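Local coordinates for protein actinorhodin polyketide putative beta-ketoacyl synthase 2 (Streptomyces coelicolor A3, PDB 1TQY) that serves as the chain length factor of the actinorhodin polyketide synthase, a member of the beta-ketoacyl synthase family with probable 3-oxoacyl-[acyl-carrier-protein] synthase activity, at residues V43-V48 / Q58-H63; N112-F117 / D196-P201. All coordinates share one frame; numbering follows the deposited sequence.

Contact 1 of 2, residues V43-V48 / Q58-H63. With NA (sodium ion), chain K.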
loop_
_atom_site.group_PDB
_atom_site.type_symbol
_atom_site.label_atom_id
_atom_site.label_comp_id
_atom_site.label_asym_id
_atom_site.label_seq_id
_atom_site.Cartn_x
_atom_site.Cartn_y
_atom_site.Cartn_z
ATOM N N VAL B 43 13.053 26.193 -2.263
ATOM C CA VAL B 43 12.481 25.345 -3.291
ATOM C C VAL B 43 12.661 26.116 -4.587
ATOM O O VAL B 43 12.361 27.310 -4.655
ATOM C CB VAL B 43 10.974 25.083 -3.049
ATOM C CG1 VAL B 43 10.397 24.269 -4.195
ATOM C CG2 VAL B 43 10.783 24.327 -1.731
ATOM N N THR B 44 13.166 25.432 -5.607
ATOM C CA THR B 44 13.422 26.051 -6.897
ATOM C C THR B 44 12.613 25.373 -7.999
ATOM O O THR B 44 12.636 25.794 -9.155
ATOM C CB THR B 44 14.924 25.978 -7.215
ATOM O OG1 THR B 44 15.340 24.609 -7.258
ATOM C CG2 THR B 44 15.728 26.685 -6.128
ATOM N N ARG B 45 11.875 24.334 -7.622
ATOM C CA ARG B 45 11.044 23.599 -8.568
ATOM C C ARG B 45 9.949 24.486 -9.152
ATOM O O ARG B 45 9.386 24.184 -10.200
ATOM C CB ARG B 45 10.418 22.383 -7.876
ATOM C CG ARG B 45 11.429 21.357 -7.391
ATOM C CD ARG B 45 12.211 20.777 -8.557
ATOM N NE ARG B 45 13.482 20.205 -8.131
ATOM C CZ ARG B 45 13.657 18.943 -7.760
ATOM N NH1 ARG B 45 12.631 18.097 -7.764
ATOM N NH2 ARG B 45 14.862 18.533 -7.381
ATOM N N PHE B 46 9.659 25.585 -8.459
ATOM C CA PHE B 46 8.640 26.546 -8.871
ATOM C C PHE B 46 8.821 27.762 -7.965
ATOM O O PHE B 46 9.752 27.786 -7.169
ATOM C CB PHE B 46 7.247 25.933 -8.706
ATOM C CG PHE B 46 6.970 25.439 -7.320
ATOM C CD1 PHE B 46 6.543 26.320 -6.332
ATOM C CD2 PHE B 46 7.183 24.104 -6.988
ATOM C CE1 PHE B 46 6.329 25.886 -5.028
ATOM C CE2 PHE B 46 6.976 23.651 -5.688
ATOM C CZ PHE B 46 6.546 24.550 -4.701
ATOM N N ASP B 47 7.951 28.761 -8.080
ATOM C CA ASP B 47 8.063 29.984 -7.270
ATOM C C ASP B 47 7.432 29.848 -5.878
ATOM O O ASP B 47 6.250 30.131 -5.710
ATOM C CB ASP B 47 7.389 31.149 -8.015
ATOM C CG ASP B 47 7.760 32.515 -7.447
ATOM O OD1 ASP B 47 8.256 32.581 -6.302
ATOM O OD2 ASP B 47 7.542 33.525 -8.148
ATOM N N VAL B 48 8.218 29.438 -4.882
ATOM C CA VAL B 48 7.704 29.271 -3.516
ATOM C C VAL B 48 7.510 30.548 -2.717
ATOM O O VAL B 48 6.914 30.517 -1.640
ATOM C CB VAL B 48 8.614 28.386 -2.631
ATOM C CG1 VAL B 48 8.280 26.941 -2.819
ATOM C CG2 VAL B 48 10.075 28.673 -2.927
ATOM N N GLN B 58 15.905 19.248 -1.486
ATOM C CA GLN B 58 15.912 18.885 -2.896
ATOM C C GLN B 58 17.170 18.154 -3.308
ATOM O O GLN B 58 18.243 18.382 -2.753
ATOM C CB GLN B 58 15.811 20.122 -3.781
ATOM C CG GLN B 58 14.478 20.806 -3.813
ATOM C CD GLN B 58 14.515 22.071 -4.667
ATOM O OE1 GLN B 58 13.516 22.770 -4.807
ATOM N NE2 GLN B 58 15.678 22.366 -5.240
ATOM N N ILE B 59 17.014 17.262 -4.280
ATOM C CA ILE B 59 18.141 16.538 -4.847
ATOM C C ILE B 59 18.365 17.310 -6.149
ATOM O O ILE B 59 17.516 17.280 -7.031
ATOM C CB ILE B 59 17.778 15.077 -5.155
ATOM C CG1 ILE B 59 17.532 14.317 -3.844
ATOM C CG2 ILE B 59 18.906 14.429 -5.963
ATOM C CD1 ILE B 59 17.152 12.857 -4.042
ATOM N N ASP B 60 19.481 18.028 -6.258
ATOM C CA ASP B 60 19.734 18.836 -7.455
ATOM C C ASP B 60 20.826 18.332 -8.376
ATOM O O ASP B 60 21.125 18.972 -9.373
ATOM C CB ASP B 60 20.069 20.282 -7.073
ATOM C CG ASP B 60 18.970 20.949 -6.275
ATOM O OD1 ASP B 60 17.789 20.869 -6.677
ATOM O OD2 ASP B 60 19.304 21.565 -5.242
ATOM N N ASP B 61 21.427 17.197 -8.063
ATOM C CA ASP B 61 22.492 16.682 -8.916
ATOM C C ASP B 61 22.087 15.379 -9.574
ATOM O O ASP B 61 22.937 14.557 -9.918
ATOM C CB ASP B 61 23.755 16.475 -8.094
ATOM C CG ASP B 61 23.496 15.664 -6.844
ATOM O OD1 ASP B 61 24.471 15.339 -6.133
ATOM O OD2 ASP B 61 22.311 15.356 -6.579
ATOM N N PHE B 62 20.781 15.192 -9.741
ATOM C CA PHE B 62 20.252 13.986 -10.364
ATOM C C PHE B 62 19.604 14.331 -11.692
ATOM O O PHE B 62 18.573 14.998 -11.736
ATOM C CB PHE B 62 19.205 13.327 -9.463
ATOM C CG PHE B 62 18.555 12.106 -10.075
ATOM C CD1 PHE B 62 19.281 10.929 -10.243
ATOM C CD2 PHE B 62 17.214 12.132 -10.469
ATOM C CE1 PHE B 62 18.684 9.789 -10.792
ATOM C CE2 PHE B 62 16.604 11.000 -11.020
ATOM C CZ PHE B 62 17.340 9.825 -11.181
ATOM N N HIS B 63 20.213 13.895 -12.783
ATOM C CA HIS B 63 19.630 14.156 -14.090
ATOM C C HIS B 63 19.160 12.792 -14.578
ATOM O O HIS B 63 19.962 11.985 -15.042
ATOM C CB HIS B 63 20.674 14.740 -15.041
ATOM C CG HIS B 63 20.109 15.155 -16.363
ATOM N ND1 HIS B 63 20.666 14.769 -17.563
ATOM C CD2 HIS B 63 19.023 15.903 -16.675
ATOM C CE1 HIS B 63 19.945 15.256 -18.558
ATOM N NE2 HIS B 63 18.941 15.947 -18.045
HETATM NA NA NA K . 20.330 19.086 -2.112
HETATM O O HOH W 1 19.046 21.773 -2.339
HETATM O O HOH W 2 21.147 18.232 -3.631
HETATM O O HOH W 3 22.226 20.223 -1.355
#
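The carboxamide of Gln58 meets Thr44 with both its ends. Thr44 N donates to OE1 of Gln58 at 2.8 Å, nearly straight at 164° and lying on a lone pair in the carbonyl plane, while Gln58 NE2 donates in return to Thr44 OG1 at 3.0 Å, close to the amide plane. Two bonds in opposite senses show which end of the amide is oxygen and fix the rotation of the carboxamide. In Thr44 a chi1 of 60° puts OG1 between the backbone N and the carbonyl carbon, where it faces NE2. A weak bond from Gln58 NE2 to Asp60 OD1 adds a second acceptor.

The backbone O of Gln58 binds the sodium ion at 2.3 Å, joined by Pro21 O and a water at the same distance; a longer-bound water donates to Asp60 OD2.

Arg45 runs past Gln58 in the opposite direction, its guanidinium having Gln58 CG over one face. Its NH2 has its stronger partner in Glu237 and a long salt bridge, 3.8 Å, to Asp60 OD1. Alongside, Val43 CG1 lies 3.5 Å from Gln58 OE1.

The loops follow strands 40-42 and 55-57, which pair antiparallel, with Val43 against Trp204 of helix 201-208 and Ile59 against Leu82 of helix 78-93.

Contact 2 of 2, residues N112-F117 / D196-P201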
loop_
_atom_site.group_PDB
_atom_site.type_symbol
_atom_site.label_atom_id
_atom_site.label_comp_id
_atom_site.label_asym_id
_atom_site.label_seq_id
_atom_site.Cartn_x
_atom_site.Cartn_y
_atom_site.Cartn_z
ATOM N N ASN B 112 4.964 3.782 -0.347
ATOM C CA ASN B 112 4.805 4.973 -1.180
ATOM C C ASN B 112 3.775 5.869 -0.499
ATOM O O ASN B 112 2.681 5.425 -0.171
ATOM C CB ASN B 112 4.311 4.587 -2.578
ATOM C CG ASN B 112 4.702 5.600 -3.628
ATOM O OD1 ASN B 112 4.661 6.811 -3.383
ATOM N ND2 ASN B 112 5.076 5.113 -4.813
ATOM N N ALA B 113 4.113 7.129 -0.278
ATOM C CA ALA B 113 3.179 8.021 0.397
ATOM C C ALA B 113 2.376 8.952 -0.516
ATOM O O ALA B 113 1.161 9.091 -0.357
ATOM C CB ALA B 113 3.935 8.841 1.434
ATOM N N CYS B 114 3.060 9.584 -1.468
ATOM C CA CYS B 114 2.443 10.540 -2.387
ATOM C C CYS B 114 2.220 9.984 -3.777
ATOM O O CYS B 114 1.410 10.515 -4.528
ATOM C CB CYS B 114 3.330 11.774 -2.527
ATOM S SG CYS B 114 3.894 12.448 -0.961
ATOM N N GLY B 115 2.953 8.930 -4.121
ATOM C CA GLY B 115 2.835 8.360 -5.450
ATOM C C GLY B 115 3.463 9.339 -6.429
ATOM O O GLY B 115 4.173 10.260 -6.017
ATOM N N GLY B 116 3.197 9.158 -7.719
ATOM C CA GLY B 116 3.757 10.052 -8.715
ATOM C C GLY B 116 2.941 11.320 -8.808
ATOM O O GLY B 116 2.289 11.558 -9.814
ATOM N N PHE B 117 2.991 12.149 -7.766
ATOM C CA PHE B 117 2.197 13.365 -7.742
ATOM C C PHE B 117 2.551 14.441 -8.784
ATOM O O PHE B 117 1.644 15.039 -9.349
ATOM C CB PHE B 117 2.195 13.970 -6.336
ATOM C CG PHE B 117 0.915 14.689 -6.002
ATOM C CD1 PHE B 117 -0.263 13.977 -5.818
ATOM C CD2 PHE B 117 0.872 16.077 -5.951
ATOM C CE1 PHE B 117 -1.468 14.632 -5.591
ATOM C CE2 PHE B 117 -0.334 16.740 -5.725
ATOM C CZ PHE B 117 -1.505 16.014 -5.548
ATOM N N ASP B 196 10.010 9.123 -1.929
ATOM C CA ASP B 196 8.876 10.009 -2.176
ATOM C C ASP B 196 9.432 11.307 -2.713
ATOM O O ASP B 196 10.619 11.589 -2.558
ATOM C CB ASP B 196 8.072 10.317 -0.896
ATOM C CG ASP B 196 6.866 9.410 -0.716
ATOM O OD1 ASP B 196 6.935 8.488 0.137
ATOM O OD2 ASP B 196 5.837 9.615 -1.412
ATOM N N SER B 197 8.560 12.083 -3.340
ATOM C CA SER B 197 8.886 13.394 -3.893
ATOM C C SER B 197 7.560 14.070 -4.206
ATOM O O SER B 197 6.725 13.511 -4.908
ATOM C CB SER B 197 9.702 13.280 -5.178
ATOM O OG SER B 197 9.996 14.576 -5.668
ATOM N N ALA B 198 7.356 15.261 -3.665
ATOM C CA ALA B 198 6.126 15.988 -3.909
ATOM C C ALA B 198 6.477 17.466 -3.987
ATOM O O ALA B 198 5.909 18.294 -3.273
ATOM C CB ALA B 198 5.143 15.738 -2.793
ATOM N N LEU B 199 7.418 17.779 -4.874
ATOM C CA LEU B 199 7.902 19.132 -5.049
ATOM C C LEU B 199 7.322 19.893 -6.229
ATOM O O LEU B 199 8.051 20.502 -7.007
ATOM C CB LEU B 199 9.430 19.122 -5.131
ATOM C CG LEU B 199 10.096 18.604 -3.865
ATOM C CD1 LEU B 199 11.606 18.655 -4.019
ATOM C CD2 LEU B 199 9.650 19.463 -2.674
ATOM N N ASP B 200 6.006 19.841 -6.363
ATOM C CA ASP B 200 5.308 20.567 -7.408
ATOM C C ASP B 200 4.414 21.487 -6.591
ATOM O O ASP B 200 4.233 21.265 -5.395
ATOM C CB ASP B 200 4.446 19.635 -8.249
ATOM C CG ASP B 200 3.318 19.036 -7.456
ATOM O OD1 ASP B 200 2.155 19.466 -7.624
ATOM O OD2 ASP B 200 3.599 18.128 -6.642
ATOM N N PRO B 201 3.837 22.523 -7.215
ATOM C CA PRO B 201 2.973 23.432 -6.455
ATOM C C PRO B 201 1.851 22.759 -5.647
ATOM O O PRO B 201 1.646 23.098 -4.487
ATOM C CB PRO B 201 2.431 24.363 -7.529
ATOM C CG PRO B 201 3.535 24.373 -8.566
ATOM C CD PRO B 201 3.921 22.931 -8.633
HETATM O O HOH W 4 6.154 10.257 -4.205
#
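Asp196 points its carboxylate at the backbone of the turn that starts at Asn112. Cys114 N meets OD2 of Asp196 from the syn side, 19° out of the carboxylate plane and 2.8 Å away, while Ala113 N approaches the same group with a weak bond to OD2 at 3.2 Å. The other oxygen, OD1, whose place is less certain, accepts from Ser343 OG. A water ties Asp196 OD2 to Gly115 O and accepts a hydrogen bond from Ser197 N.

The Asn112 amide plane lies 82° from that of the carboxylate. With CG anti to the backbone N (chi1 -154°), its OD1 reaches forward to accept from Gly115 N, 2.8 Å away and above the carbonyl plane, closing an Asx motif.

Farther along, Cys114 SG packs on Ala198 CB at 4.0 Å. Phe117 then crosses Asp200 at about a right angle, and Asp200 OD2 lies at the ring edge, 3.5 Å from CD2. The other oxygen of Asp200 bonds to His121 and to Gly203 N, capping helix 201-208; Gly116 occupies the N-cap position of helix 117-129. The contact joins the strand-to-helix loops that follow the parallel neighbours 106-111 and 189-196 of a thiolase-like fold.

In the fold
Contact 1 is complete in sequence before contact 2 begins, and all four segments belong to the N-terminal beta-ketoacyl synthase region. The centres of the two contacts lie about 13 Å apart, contact 2 being the deeper and wholly buried one. They touch through Leu199: its O is 3.1 Å from Arg45 CB, and its CD1 is 3.6 Å from Gln58 CG. Phe46 also reaches the backbone of Leu199 and Asp200. Glu237 bonds to Arg45 and Ile59 of contact 1 and to Ser197 of contact 2, and helix 201-208 borders both. The sodium-binding loop is thereby packed against the loop following strand 189-196.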